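Aminotransferase, class I (Staphylococcus aureus, PDB 2O1B) probably transfers amino groups between amino acids such as aspartate and 2-oxo acids, using bound pyridoxal-5'-phosphate. Local coordinates at residues 85-95 with 107-115; 125-134 with 181-189. One frame throughout, in Å; residues are numbered along the deposited sequence.

Both contacts pack a helix against one seven-stranded mixed sheet. Interaction 1 sets helix 88-102 on edge strand 112-115; interaction 2 sets helix 118-129 on the inner strand 182-187. They run in series along the chain, since helix 118-129 follows directly on strand 112-115. Their centres are 23 Å apart and their nearest atoms about 7 Å, so they do not touch. The cofactor relates to each differently: a bound pyridoxal-5'-phosphate lies about 11 Å from the I114 side chain in interaction 1, and about 8 Å separates one from the Y186 side chain in interaction 2. Segment 181-189 also carries T188, which touches the cofactor, and L122 of helix 118-129 lines the same pocket.

Interaction 1. Residues 85-95 with 107-115; sequences HGKEAFKQAIV and DKEDEVCIL
Helix 88-95 passes strand 112-115 with short axes 9.2 Å apart at 108°, and the turn before the strand comes closest at K108, whose CA is 5.5 Å from K91 CA. Around this point E88, K91, K108 and E109 form a salt-bridge network. K108 NZ donates to E88 OE1 at 2.6 Å, and K91 NZ donates to E109 OE1 over the same length; each carboxylate oxygen uses its syn lone pair. The K91 chain runs extended beyond CG, whereas K108 bends at its last two torsions, which curls its ammonium back to E88. The other oxygens, E88 OE2 and E109 OE2, come within 3.4 Å, a like-charge approach that the two lysines probably offset. On the sheet side of this polar cluster the helix packs on the outermost strand of the mixed sheet that forms the core of the PLP-binding domain in fold-type I aminotransferases. I114 CG1 meets F90 CE2 obliquely at 3.5 Å, reached because F90 CG lies anti to the backbone N (chi1 -166°). One helical turn on, I94 CD1 sits 4.0 Å above one face of the F90 ring, offset toward its rim, and also touches V112 CG1 at 3.6 Å, while V95 CG1 contacts V112 CG2. Neighbouring strand 263-267 adds F264 and V266 against I94. A water bridges H85 O and I114 N, donating to the carbonyl and accepting from the amide.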
loop_
_atom_site.group_PDB
_atom_site.type_symbol
_atom_site.label_atom_id
_atom_site.label_comp_id
_atom_site.label_asym_id
_atom_site.label_seq_id
_atom_site.Cartn_x
_atom_site.Cartn_y
_atom_site.Cartn_z
ATOM N N HIS A 85 11.336 0.131 -6.865
ATOM C CA HIS A 85 10.818 1.248 -7.652
ATOM C C HIS A 85 10.304 0.887 -9.039
ATOM O O HIS A 85 9.984 1.779 -9.818
ATOM C CB HIS A 85 11.858 2.364 -7.748
ATOM C CG HIS A 85 12.212 2.946 -6.424
ATOM N ND1 HIS A 85 13.511 3.208 -6.048
ATOM C CD2 HIS A 85 11.437 3.268 -5.360
ATOM C CE1 HIS A 85 13.520 3.693 -4.818
ATOM N NE2 HIS A 85 12.275 3.741 -4.380
ATOM N N GLY A 86 10.219 -0.407 -9.344
ATOM C CA GLY A 86 9.536 -0.842 -10.556
ATOM C C GLY A 86 10.453 -1.244 -11.684
ATOM O O GLY A 86 11.641 -0.920 -11.679
ATOM N N LYS A 87 9.890 -1.963 -12.650
ATOM C CA LYS A 87 10.627 -2.379 -13.839
ATOM C C LYS A 87 11.020 -1.177 -14.692
ATOM O O LYS A 87 10.288 -0.188 -14.769
ATOM C CB LYS A 87 9.774 -3.322 -14.686
ATOM C CG LYS A 87 9.500 -4.673 -14.054
ATOM C CD LYS A 87 8.744 -5.557 -15.011
ATOM C CE LYS A 87 8.465 -6.878 -14.374
ATOM N NZ LYS A 87 7.884 -7.798 -15.357
ATOM N N GLU A 88 12.178 -1.273 -15.335
ATOM C CA GLU A 88 12.606 -0.272 -16.308
ATOM C C GLU A 88 11.569 -0.061 -17.407
ATOM O O GLU A 88 11.287 1.077 -17.798
ATOM C CB GLU A 88 13.943 -0.667 -16.925
ATOM C CG GLU A 88 15.145 -0.066 -16.215
ATOM C CD GLU A 88 15.202 1.449 -16.363
ATOM O OE1 GLU A 88 15.360 1.939 -17.511
ATOM O OE2 GLU A 88 15.082 2.144 -15.329
ATOM N N ALA A 89 11.008 -1.162 -17.901
ATOM C CA ALA A 89 9.973 -1.107 -18.930
ATOM C C ALA A 89 8.722 -0.336 -18.468
ATOM O O ALA A 89 8.057 0.296 -19.285
ATOM C CB ALA A 89 9.611 -2.500 -19.392
ATOM N N PHE A 90 8.417 -0.391 -17.171
ATOM C CA PHE A 90 7.274 0.350 -16.600
ATOM C C PHE A 90 7.624 1.828 -16.533
ATOM O O PHE A 90 6.879 2.665 -17.051
ATOM C CB PHE A 90 6.848 -0.231 -15.230
ATOM C CG PHE A 90 5.471 0.237 -14.721
ATOM C CD1 PHE A 90 4.570 0.916 -15.538
ATOM C CD2 PHE A 90 5.084 -0.042 -13.409
ATOM C CE1 PHE A 90 3.328 1.339 -15.039
ATOM C CE2 PHE A 90 3.840 0.360 -12.909
ATOM C CZ PHE A 90 2.967 1.053 -13.723
ATOM N N LYS A 91 8.776 2.153 -15.941
ATOM C CA LYS A 91 9.233 3.553 -15.902
ATOM C C LYS A 91 9.249 4.170 -17.305
ATOM O O LYS A 91 8.897 5.337 -17.494
ATOM C CB LYS A 91 10.630 3.644 -15.287
ATOM C CG LYS A 91 10.735 3.140 -13.853
ATOM C CD LYS A 91 12.178 3.242 -13.392
ATOM C CE LYS A 91 12.374 2.642 -12.010
ATOM N NZ LYS A 91 13.828 2.416 -11.745
ATOM N N GLN A 92 9.662 3.364 -18.280
ATOM C CA GLN A 92 9.739 3.778 -19.671
ATOM C C GLN A 92 8.368 3.947 -20.324
ATOM O O GLN A 92 8.184 4.850 -21.140
ATOM C CB GLN A 92 10.595 2.796 -20.470
ATOM C CG GLN A 92 10.866 3.228 -21.903
ATOM C CD GLN A 92 11.813 4.417 -21.996
ATOM O OE1 GLN A 92 12.919 4.376 -21.471
ATOM N NE2 GLN A 92 11.388 5.467 -22.685
ATOM N N ALA A 93 7.417 3.073 -19.991
ATOM C CA ALA A 93 6.057 3.187 -20.539
ATOM C C ALA A 93 5.386 4.458 -20.025
ATOM O O ALA A 93 4.589 5.072 -20.732
ATOM C CB ALA A 93 5.219 1.964 -20.198
ATOM N N ILE A 94 5.745 4.846 -18.806
ATOM C CA ILE A 94 5.261 6.074 -18.189
ATOM C C ILE A 94 5.779 7.322 -18.901
ATOM O O ILE A 94 4.994 8.208 -19.251
ATOM C CB ILE A 94 5.624 6.136 -16.679
ATOM C CG1 ILE A 94 4.779 5.128 -15.884
ATOM C CG2 ILE A 94 5.398 7.538 -16.125
ATOM C CD1 ILE A 94 5.318 4.813 -14.489
ATOM N N VAL A 95 7.096 7.412 -19.104
ATOM C CA VAL A 95 7.662 8.602 -19.759
ATOM C C VAL A 95 7.219 8.711 -21.213
ATOM O O VAL A 95 6.973 9.816 -21.703
ATOM C CB VAL A 95 9.221 8.707 -19.642
ATOM C CG1 VAL A 95 9.676 8.570 -18.194
ATOM C CG2 VAL A 95 9.925 7.694 -20.518
ATOM N N ASP A 107 12.404 12.219 -16.709
ATOM C CA ASP A 107 13.507 11.299 -16.433
ATOM C C ASP A 107 13.002 10.089 -15.636
ATOM O O ASP A 107 12.346 10.245 -14.607
ATOM C CB ASP A 107 14.632 12.018 -15.679
ATOM C CG ASP A 107 15.825 11.108 -15.398
ATOM O OD1 ASP A 107 15.698 10.172 -14.574
ATOM O OD2 ASP A 107 16.892 11.335 -16.002
ATOM N N LYS A 108 13.336 8.891 -16.108
ATOM C CA LYS A 108 12.838 7.649 -15.507
ATOM C C LYS A 108 13.227 7.443 -14.044
ATOM O O LYS A 108 12.460 6.876 -13.270
ATOM C CB LYS A 108 13.307 6.440 -16.307
ATOM C CG LYS A 108 12.777 6.353 -17.715
ATOM C CD LYS A 108 13.093 4.978 -18.317
ATOM C CE LYS A 108 14.565 4.825 -18.685
ATOM N NZ LYS A 108 15.382 4.513 -17.477
ATOM N N GLU A 109 14.415 7.885 -13.665
ATOM C CA GLU A 109 14.849 7.748 -12.285
ATOM C C GLU A 109 14.363 8.912 -11.438
ATOM O O GLU A 109 13.816 8.718 -10.349
ATOM C CB GLU A 109 16.377 7.632 -12.209
ATOM C CG GLU A 109 16.919 6.234 -11.960
ATOM C CD GLU A 109 16.145 5.127 -12.672
ATOM O OE1 GLU A 109 15.519 4.320 -11.962
ATOM O OE2 GLU A 109 16.164 5.056 -13.926
ATOM N N ASP A 110 14.536 10.123 -11.947
ATOM C CA ASP A 110 14.378 11.311 -11.122
ATOM C C ASP A 110 12.934 11.769 -10.982
ATOM O O ASP A 110 12.573 12.430 -9.994
ATOM C CB ASP A 110 15.210 12.465 -11.698
ATOM C CG ASP A 110 16.715 12.241 -11.574
ATOM O OD1 ASP A 110 17.150 11.342 -10.809
ATOM O OD2 ASP A 110 17.466 12.987 -12.247
ATOM N N GLU A 111 12.123 11.465 -11.991
ATOM C CA GLU A 111 10.829 12.135 -12.152
ATOM C C GLU A 111 9.639 11.190 -12.324
ATOM O O GLU A 111 8.582 11.597 -12.796
ATOM C CB GLU A 111 10.911 13.158 -13.304
ATOM C CG GLU A 111 11.973 14.229 -13.048
ATOM C CD GLU A 111 12.207 15.184 -14.202
ATOM O OE1 GLU A 111 12.103 14.768 -15.371
ATOM O OE2 GLU A 111 12.530 16.364 -13.922
ATOM N N VAL A 112 9.813 9.938 -11.905
ATOM C CA VAL A 112 8.768 8.928 -12.001
ATOM C C VAL A 112 8.727 8.061 -10.740
ATOM O O VAL A 112 9.752 7.520 -10.327
ATOM C CB VAL A 112 8.981 8.018 -13.241
ATOM C CG1 VAL A 112 7.953 6.923 -13.267
ATOM C CG2 VAL A 112 8.908 8.825 -14.534
ATOM N N CYS A 113 7.540 7.937 -10.141
ATOM C CA CYS A 113 7.308 7.049 -8.991
ATOM C C CYS A 113 6.022 6.279 -9.216
ATOM O O CYS A 113 4.946 6.878 -9.347
ATOM C CB CYS A 113 7.203 7.845 -7.681
ATOM S SG CYS A 113 6.934 6.828 -6.191
ATOM N N ILE A 114 6.136 4.959 -9.281
ATOM C CA ILE A 114 4.985 4.081 -9.443
ATOM C C ILE A 114 4.154 4.032 -8.162
ATOM O O ILE A 114 4.717 3.997 -7.068
ATOM C CB ILE A 114 5.453 2.663 -9.817
ATOM C CG1 ILE A 114 5.917 2.644 -11.271
ATOM C CG2 ILE A 114 4.336 1.673 -9.692
ATOM C CD1 ILE A 114 7.394 2.632 -11.449
ATOM N N LEU A 115 2.824 4.035 -8.306
ATOM C CA LEU A 115 1.905 4.058 -7.154
ATOM C C LEU A 115 1.015 2.823 -7.090
ATOM O O LEU A 115 0.585 2.311 -8.117
ATOM C CB LEU A 115 1.039 5.331 -7.152
ATOM C CG LEU A 115 1.747 6.696 -7.147
ATOM C CD1 LEU A 115 0.756 7.847 -7.277
ATOM C CD2 LEU A 115 2.617 6.870 -5.909
HETATM O O HOH W 1 9.057 3.970 -8.649
#

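Interaction 2. Residues 125-134 with 181-189; sequences VPTCVINPGD and KTKLIYLTY
The Y186 ring meets P126 at its edge, with P126 CG near the ring plane; outside the two segments the ring also stacks with Y146. Y186 OH lies 3.3 Å from P126 CD and 3.7 Å from V125 CB, so this end of the tyrosine lies against the helix. Its hydrogen bond is with L122 O, on the preceding turn of helix 118-129, which ties strand to helix through a side chain. The second flat group, the D134 carboxylate, receives N131 N on OD1 from above its plane (65° out of it), in a nearly straight bond of 2.9 Å that spans the type II turn N131-D134. K183 crosses D134 at about a right angle: K183 CG lies 3.3 Å from D134 OD1, and bends at the second and fourth torsions of the lysine leave K183 NZ 3.6 Å from D134 OD2, a long salt bridge. A water that donates to K181 O makes only a weak bond to D134 OD2.

Between these ends L184 supplies the apolar centre. A chi1 of -171° swings the L184 side chain away from its own amide nitrogen, and L184 CD2 reaches V125 CG1 at 3.8 Å and P126 CG at 4.0 Å, while L184 CB meets I130 CG2. V218 of strand 216-220 touches both V125 and L184, extending the apolar patch across the sheet to the adjacent strand. On the helix, T127 and C128 also meet the second subunit.

The short axes lie 9.7 Å apart at 155°, nearly antiparallel. A helix running opposite to the central parallel strands, with T188 of the cofactor pocket just along from Y186, is consistent with the alpha/beta PLP-binding domain of fold-type I aminotransferases.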
loop_
_atom_site.group_PDB
_atom_site.type_symbol
_atom_site.label_atom_id
_atom_site.label_comp_id
_atom_site.label_asym_id
_atom_site.label_seq_id
_atom_site.Cartn_x
_atom_site.Cartn_y
_atom_site.Cartn_z
ATOM N N VAL A 125 1.653 11.896 0.154
ATOM C CA VAL A 125 2.400 13.118 -0.171
ATOM C C VAL A 125 2.687 14.012 1.036
ATOM O O VAL A 125 3.825 14.433 1.208
ATOM C CB VAL A 125 1.756 13.981 -1.323
ATOM C CG1 VAL A 125 2.531 15.277 -1.501
ATOM C CG2 VAL A 125 1.736 13.226 -2.656
ATOM N N PRO A 126 1.670 14.332 1.865
ATOM C CA PRO A 126 2.024 15.239 2.972
ATOM C C PRO A 126 3.068 14.666 3.924
ATOM O O PRO A 126 3.950 15.401 4.385
ATOM C CB PRO A 126 0.690 15.444 3.684
ATOM C CG PRO A 126 -0.352 15.168 2.600
ATOM C CD PRO A 126 0.227 14.019 1.873
ATOM N N THR A 127 2.966 13.375 4.232
ATOM C CA THR A 127 3.935 12.716 5.115
ATOM C C THR A 127 5.351 12.885 4.563
ATOM O O THR A 127 6.306 13.108 5.330
ATOM C CB THR A 127 3.589 11.207 5.322
ATOM O OG1 THR A 127 2.500 11.096 6.245
ATOM C CG2 THR A 127 4.769 10.422 5.879
ATOM N N CYS A 128 5.452 12.805 3.233
ATOM C CA CYS A 128 6.716 12.929 2.510
ATOM C C CYS A 128 7.261 14.339 2.371
ATOM O O CYS A 128 8.473 14.510 2.259
ATOM C CB CYS A 128 6.580 12.335 1.120
ATOM S SG CYS A 128 6.180 10.611 1.170
ATOM N N VAL A 129 6.382 15.341 2.376
ATOM C CA VAL A 129 6.742 16.670 1.892
ATOM C C VAL A 129 6.626 17.782 2.936
ATOM O O VAL A 129 7.424 18.722 2.927
ATOM C CB VAL A 129 5.923 17.015 0.607
ATOM C CG1 VAL A 129 5.718 18.499 0.463
ATOM C CG2 VAL A 129 6.609 16.454 -0.613
ATOM N N ILE A 130 5.664 17.665 3.851
ATOM C CA ILE A 130 5.406 18.734 4.823
ATOM C C ILE A 130 5.847 18.374 6.237
ATOM O O ILE A 130 6.112 17.211 6.538
ATOM C CB ILE A 130 3.907 19.186 4.804
ATOM C CG1 ILE A 130 3.011 18.183 5.542
ATOM C CG2 ILE A 130 3.414 19.413 3.354
ATOM C CD1 ILE A 130 1.669 18.756 5.982
ATOM N N ASN A 131 5.927 19.380 7.104
ATOM C CA ASN A 131 6.236 19.167 8.513
ATOM C C ASN A 131 5.046 19.555 9.407
ATOM O O ASN A 131 4.190 20.330 8.984
ATOM C CB ASN A 131 7.508 19.938 8.892
ATOM C CG ASN A 131 8.738 19.426 8.143
ATOM O OD1 ASN A 131 9.108 18.257 8.265
ATOM N ND2 ASN A 131 9.355 20.296 7.343
ATOM N N PRO A 132 4.968 18.995 10.635
ATOM C CA PRO A 132 3.884 19.345 11.562
ATOM C C PRO A 132 3.538 20.842 11.580
ATOM O O PRO A 132 4.437 21.678 11.660
ATOM C CB PRO A 132 4.446 18.910 12.911
ATOM C CG PRO A 132 5.274 17.721 12.575
ATOM C CD PRO A 132 5.866 17.978 11.216
ATOM N N GLY A 133 2.244 21.163 11.477
ATOM C CA GLY A 133 1.777 22.546 11.506
ATOM C C GLY A 133 1.785 23.267 10.168
ATOM O O GLY A 133 1.336 24.412 10.075
ATOM N N ASP A 134 2.308 22.617 9.129
ATOM C CA ASP A 134 2.291 23.189 7.785
ATOM C C ASP A 134 0.869 23.214 7.252
ATOM O O ASP A 134 0.123 22.260 7.432
ATOM C CB ASP A 134 3.182 22.376 6.826
ATOM C CG ASP A 134 4.668 22.718 6.959
ATOM O OD1 ASP A 134 5.459 22.124 6.201
ATOM O OD2 ASP A 134 5.049 23.570 7.803
ATOM N N LYS A 181 1.854 30.657 4.673
ATOM C CA LYS A 181 2.102 29.489 5.516
ATOM C C LYS A 181 1.888 28.167 4.782
ATOM O O LYS A 181 2.210 27.102 5.323
ATOM C CB LYS A 181 1.224 29.528 6.772
ATOM C CG LYS A 181 1.597 30.591 7.782
ATOM C CD LYS A 181 0.659 30.527 8.968
ATOM C CE LYS A 181 0.755 31.786 9.825
ATOM N NZ LYS A 181 -0.312 31.797 10.863
ATOM N N THR A 182 1.354 28.230 3.562
ATOM C CA THR A 182 1.016 27.010 2.825
ATOM C C THR A 182 2.231 26.344 2.185
ATOM O O THR A 182 3.000 26.967 1.453
ATOM C CB THR A 182 -0.104 27.245 1.780
ATOM O OG1 THR A 182 -1.289 27.661 2.460
ATOM C CG2 THR A 182 -0.423 25.958 1.019
ATOM N N LYS A 183 2.381 25.056 2.458
ATOM C CA LYS A 183 3.504 24.303 1.940
ATOM C C LYS A 183 3.081 23.313 0.860
ATOM O O LYS A 183 3.912 22.846 0.089
ATOM C CB LYS A 183 4.232 23.618 3.091
ATOM C CG LYS A 183 4.584 24.601 4.226
ATOM C CD LYS A 183 5.575 25.667 3.775
ATOM C CE LYS A 183 5.920 26.650 4.898
ATOM N NZ LYS A 183 6.866 26.071 5.890
ATOM N N LEU A 184 1.785 23.015 0.802
ATOM C CA LEU A 184 1.250 22.094 -0.185
ATOM C C LEU A 184 -0.166 22.487 -0.603
ATOM O O LEU A 184 -0.965 22.965 0.218
ATOM C CB LEU A 184 1.269 20.659 0.361
ATOM C CG LEU A 184 0.939 19.494 -0.578
ATOM C CD1 LEU A 184 1.987 19.326 -1.682
ATOM C CD2 LEU A 184 0.835 18.227 0.232
ATOM N N ILE A 185 -0.453 22.281 -1.888
ATOM C CA ILE A 185 -1.758 22.547 -2.482
ATOM C C ILE A 185 -2.187 21.385 -3.372
ATOM O O ILE A 185 -1.454 20.977 -4.268
ATOM C CB ILE A 185 -1.734 23.832 -3.337
ATOM C CG1 ILE A 185 -1.303 25.028 -2.482
ATOM C CG2 ILE A 185 -3.105 24.093 -3.973
ATOM C CD1 ILE A 185 -1.225 26.316 -3.246
ATOM N N TYR A 186 -3.379 20.854 -3.125
ATOM C CA TYR A 186 -3.957 19.884 -4.049
ATOM C C TYR A 186 -4.814 20.587 -5.077
ATOM O O TYR A 186 -5.582 21.504 -4.746
ATOM C CB TYR A 186 -4.798 18.849 -3.316
ATOM C CG TYR A 186 -3.993 17.821 -2.590
ATOM C CD1 TYR A 186 -3.303 18.144 -1.432
ATOM C CD2 TYR A 186 -3.918 16.511 -3.058
ATOM C CE1 TYR A 186 -2.555 17.192 -0.753
ATOM C CE2 TYR A 186 -3.181 15.551 -2.376
ATOM C CZ TYR A 186 -2.502 15.899 -1.230
ATOM O OH TYR A 186 -1.767 14.945 -0.546
ATOM N N LEU A 187 -4.675 20.154 -6.325
ATOM C CA LEU A 187 -5.538 20.613 -7.393
ATOM C C LEU A 187 -6.044 19.370 -8.099
ATOM O O LEU A 187 -5.368 18.349 -8.102
ATOM C CB LEU A 187 -4.782 21.533 -8.361
ATOM C CG LEU A 187 -4.353 22.903 -7.789
ATOM C CD1 LEU A 187 -3.559 23.708 -8.792
ATOM C CD2 LEU A 187 -5.563 23.714 -7.286
ATOM N N THR A 188 -7.236 19.463 -8.676
ATOM C CA THR A 188 -7.899 18.323 -9.301
ATOM C C THR A 188 -8.724 18.818 -10.480
ATOM O O THR A 188 -9.788 19.405 -10.284
ATOM C CB THR A 188 -8.868 17.629 -8.300
ATOM O OG1 THR A 188 -8.297 17.615 -6.982
ATOM C CG2 THR A 188 -9.194 16.215 -8.746
ATOM N N TYR A 189 -8.211 18.599 -11.691
ATOM C CA TYR A 189 -8.896 18.918 -12.938
ATOM C C TYR A 189 -8.683 17.796 -13.958
ATOM O O TYR A 189 -7.553 17.513 -14.349
ATOM C CB TYR A 189 -8.463 20.285 -13.500
ATOM C CG TYR A 189 -8.804 21.394 -12.534
ATOM C CD1 TYR A 189 -7.853 21.887 -11.646
ATOM C CD2 TYR A 189 -10.109 21.892 -12.454
ATOM C CE1 TYR A 189 -8.179 22.888 -10.721
ATOM C CE2 TYR A 189 -10.449 22.865 -11.535
ATOM C CZ TYR A 189 -9.482 23.365 -10.677
ATOM O OH TYR A 189 -9.830 24.335 -9.779
HETATM O O HOH W 2 3.291 26.468 7.510
#